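Local coordinates for protein ribosomal RNA small subunit methyltransferase E (Legionella pneumophila, PDB 5O95) that probably methylates the N3 position of a specific uridine in 16S ribosomal RNA, using S-adenosyl-L-methionine as methyl donor, at residues M95-Q100 against R226-A231. Residues are numbered along the deposited sequence; the frame is centred on the assembly and turned at random. Where two conformers were deposited one is given.
Sequences MEMVMQ and RTETAA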
ATOM      1  N   MET B  95      -3.750  11.307   1.878  1.00 17.62           N
ATOM      2  CA  MET B  95      -3.977  11.542   0.458  1.00 20.74           C
ATOM      3  C   MET B  95      -2.665  11.573  -0.296  1.00 17.43           C
ATOM      4  O   MET B  95      -2.588  11.095  -1.433  1.00 18.71           O
ATOM      5  CB  MET B  95      -4.716  12.855   0.237  1.00 19.11           C
ATOM      6  CG  MET B  95      -5.159  13.069  -1.197  1.00 22.51           C
ATOM      7  SD  MET B  95      -6.370  11.849  -1.767  1.00 24.10           S
ATOM      8  CE  MET B  95      -7.876  12.815  -1.580  1.00 23.50           C
ATOM      9  N   GLU B  96      -1.613  12.100   0.332  1.00 19.21           N
ATOM     10  CA  GLU B  96      -0.322  12.155  -0.356  1.00 17.95           C
ATOM     11  C   GLU B  96       0.171  10.751  -0.670  1.00 21.56           C
ATOM     12  O   GLU B  96       0.723  10.498  -1.745  1.00 20.85           O
ATOM     13  CB  GLU B  96       0.680  12.915   0.511  1.00 22.64           C
ATOM     14  CG  GLU B  96       0.479  14.456   0.540  1.00 22.28           C
ATOM     15  CD  GLU B  96      -0.775  14.969   1.255  1.00 28.02           C
ATOM     16  OE1 GLU B  96      -1.416  14.237   2.041  1.00 29.52           O
ATOM     17  OE2 GLU B  96      -1.113  16.157   1.046  1.00 30.83           O
ATOM     18  N   MET B  97      -0.064   9.811   0.235  1.00 17.97           N
ATOM     19  CA  MET B  97       0.297   8.422  -0.018  1.00 16.13           C
ATOM     20  C   MET B  97      -0.533   7.844  -1.154  1.00 18.39           C
ATOM     21  O   MET B  97       0.008   7.173  -2.050  1.00 16.61           O
ATOM     22  CB  MET B  97       0.090   7.634   1.283  1.00 23.04           C
ATOM     23  CG  MET B  97       0.924   6.394   1.396  1.00 51.87           C
ATOM     24  SD  MET B  97      -0.143   5.020   1.785  1.00 89.33           S
ATOM     25  CE  MET B  97      -1.061   4.943   0.268  1.00 15.78           C
ATOM     26  N   VAL B  98      -1.838   8.125  -1.161  1.00 15.42           N
ATOM     27  CA  VAL B  98      -2.717   7.617  -2.211  1.00 15.00           C
ATOM     28  C   VAL B  98      -2.309   8.162  -3.569  1.00 17.47           C
ATOM     29  O   VAL B  98      -2.336   7.437  -4.563  1.00 17.48           O
ATOM     30  CB  VAL B  98      -4.187   7.941  -1.903  1.00 16.34           C
ATOM     31  CG1 VAL B  98      -5.068   7.596  -3.075  1.00 17.31           C
ATOM     32  CG2 VAL B  98      -4.646   7.170  -0.660  1.00 18.19           C
ATOM     33  N   MET B  99      -2.001   9.465  -3.643  1.00 15.06           N
ATOM     34  CA  MET B  99      -1.528  10.044  -4.894  1.00 14.01           C
ATOM     35  C   MET B  99      -0.313   9.293  -5.415  1.00 13.86           C
ATOM     36  O   MET B  99      -0.236   8.965  -6.609  1.00 17.70           O
ATOM     37  CB  MET B  99      -1.182  11.521  -4.687  1.00 17.28           C
ATOM     38  CG  MET B  99      -2.386  12.412  -4.392  1.00 18.99           C
ATOM     39  SD  MET B  99      -3.460  12.604  -5.824  1.00 18.81           S
ATOM     40  CE  MET B  99      -4.938  13.258  -5.019  1.00 19.05           C
ATOM     41  N   GLN B 100       0.680   9.056  -4.556  1.00 14.05           N
ATOM     42  CA  GLN B 100       1.908   8.405  -5.022  1.00 15.04           C
ATOM     43  C   GLN B 100       1.646   6.966  -5.453  1.00 14.67           C
ATOM     44  O   GLN B 100       2.035   6.545  -6.555  1.00 16.68           O
ATOM     45  CB  GLN B 100       2.971   8.461  -3.924  1.00 21.18           C
ATOM     46  CG  GLN B 100       4.230   7.692  -4.271  1.00 21.38           C
ATOM     47  CD  GLN B 100       5.253   7.714  -3.162  1.00 26.01           C
ATOM     48  OE1 GLN B 100       5.264   6.836  -2.299  1.00 31.91           O
ATOM     49  NE2 GLN B 100       6.126   8.717  -3.178  1.00 32.52           N
ATOM     50  N   ARG B 226      -7.619   0.566   6.448  1.00 16.07           N
ATOM     51  CA  ARG B 226      -7.450   2.014   6.389  1.00 15.05           C
ATOM     52  C   ARG B 226      -7.759   2.533   4.982  1.00 15.66           C
ATOM     53  O   ARG B 226      -7.604   1.819   3.988  1.00 18.49           O
ATOM     54  CB  ARG B 226      -6.028   2.378   6.812  1.00 15.74           C
ATOM     55  CG  ARG B 226      -5.780   2.189   8.274  1.00 22.76           C
ATOM     56  CD  ARG B 226      -4.330   2.485   8.629  1.00 29.33           C
ATOM     57  NE  ARG B 226      -4.131   2.421  10.076  1.00 28.78           N
ATOM     58  CZ  ARG B 226      -4.456   3.398  10.919  1.00 49.12           C
ATOM     59  NH1 ARG B 226      -5.006   4.519  10.463  1.00 37.94           N
ATOM     60  NH2 ARG B 226      -4.243   3.249  12.221  1.00 32.96           N
ATOM     61  N   THR B 227      -8.216   3.787   4.893  0.61 18.38           N
ATOM     62  CA  THR B 227      -8.638   4.315   3.596  0.61 18.44           C
ATOM     63  C   THR B 227      -7.508   4.286   2.575  0.61 14.83           C
ATOM     64  O   THR B 227      -7.736   3.944   1.412  0.61 13.64           O
ATOM     65  CB  THR B 227      -9.219   5.723   3.734  0.61 16.65           C
ATOM     66  OG1 THR B 227      -8.377   6.515   4.584  0.61 35.54           O
ATOM     67  CG2 THR B 227     -10.623   5.642   4.310  0.61 23.69           C
ATOM     68  N   GLU B 228      -6.281   4.608   2.997  1.00 17.55           N
ATOM     69  CA  GLU B 228      -5.177   4.590   2.048  1.00 21.29           C
ATOM     70  C   GLU B 228      -4.814   3.170   1.667  1.00 20.05           C
ATOM     71  O   GLU B 228      -4.465   2.914   0.512  1.00 18.87           O
ATOM     72  CB  GLU B 228      -3.964   5.369   2.574  1.00 21.42           C
ATOM     73  CG  GLU B 228      -3.155   4.704   3.675  1.00 23.16           C
ATOM     74  CD  GLU B 228      -3.718   4.924   5.073  1.00 36.95           C
ATOM     75  OE1 GLU B 228      -4.840   5.447   5.205  1.00 25.09           O
ATOM     76  OE2 GLU B 228      -3.020   4.572   6.044  1.00 28.26           O
ATOM     77  N   THR B 229      -4.939   2.223   2.600  1.00 15.29           N
ATOM     78  CA  THR B 229      -4.707   0.834   2.223  1.00 11.57           C
ATOM     79  C   THR B 229      -5.762   0.377   1.236  1.00 14.69           C
ATOM     80  O   THR B 229      -5.452  -0.323   0.265  1.00 17.49           O
ATOM     81  CB  THR B 229      -4.787  -0.036   3.474  1.00 16.74           C
ATOM     82  OG1 THR B 229      -3.903   0.471   4.470  1.00 19.87           O
ATOM     83  CG2 THR B 229      -4.364  -1.479   3.129  1.00 20.09           C
ATOM     84  N   ALA B 230      -7.015   0.744   1.485  1.00 14.66           N
ATOM     85  CA  ALA B 230      -8.121   0.333   0.637  1.00 12.80           C
ATOM     86  C   ALA B 230      -7.921   0.792  -0.796  1.00 17.21           C
ATOM     87  O   ALA B 230      -8.193   0.037  -1.728  1.00 16.50           O
ATOM     88  CB  ALA B 230      -9.440   0.888   1.174  1.00 19.03           C
ATOM     89  N   ALA B 231      -7.524   2.052  -0.989  1.00 14.94           N
ATOM     90  CA  ALA B 231      -7.251   2.535  -2.337  1.00 19.87           C
ATOM     91  C   ALA B 231      -6.244   1.651  -3.044  1.00 19.37           C
ATOM     92  O   ALA B 231      -6.457   1.244  -4.190  1.00 19.77           O
ATOM     93  CB  ALA B 231      -6.734   3.971  -2.284  1.00 19.24           C
TER
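The carboxylate of E228 is the one flat group among the touching side chains, and neither its faces nor its edges rest on M97 or V98, which meet the methylenes behind it. M97 crosses the E228 chain at about a right angle, with SD 3.6 Å from E228 CG and CE 3.7 Å from E228 CB. With CG between the backbone N and carbonyl carbon (chi1 74°) and a second bend at chi2, E228 offers its methylenes to the neighbouring helix while OE2 turns away to a salt bridge with K101 of the second subunit. Flexible, unbranched methionine suits this site, and M97 also packs on M97 of that subunit. Deeper in, compact V98 sets CG2 3.8 Å from E228 CB. Alanine offers a single methyl here, A231 CB, 4.1 Å from V98 CG1. The short helical segments 95-100 and 227-231 run nearly parallel, 10° apart. Their axes approach to 9.3 Å. Both V98 and A231 also touch Q87 of strand 82-88, so the pair packs beside the parallel sheet of the SPOUT methyltransferase domain, next to T227 of the S-adenosyl-L-methionine site. The chemistry thus divides E228: its aliphatic part joins helices within one chain by van der Waals packing, whereas its charge links the two subunits.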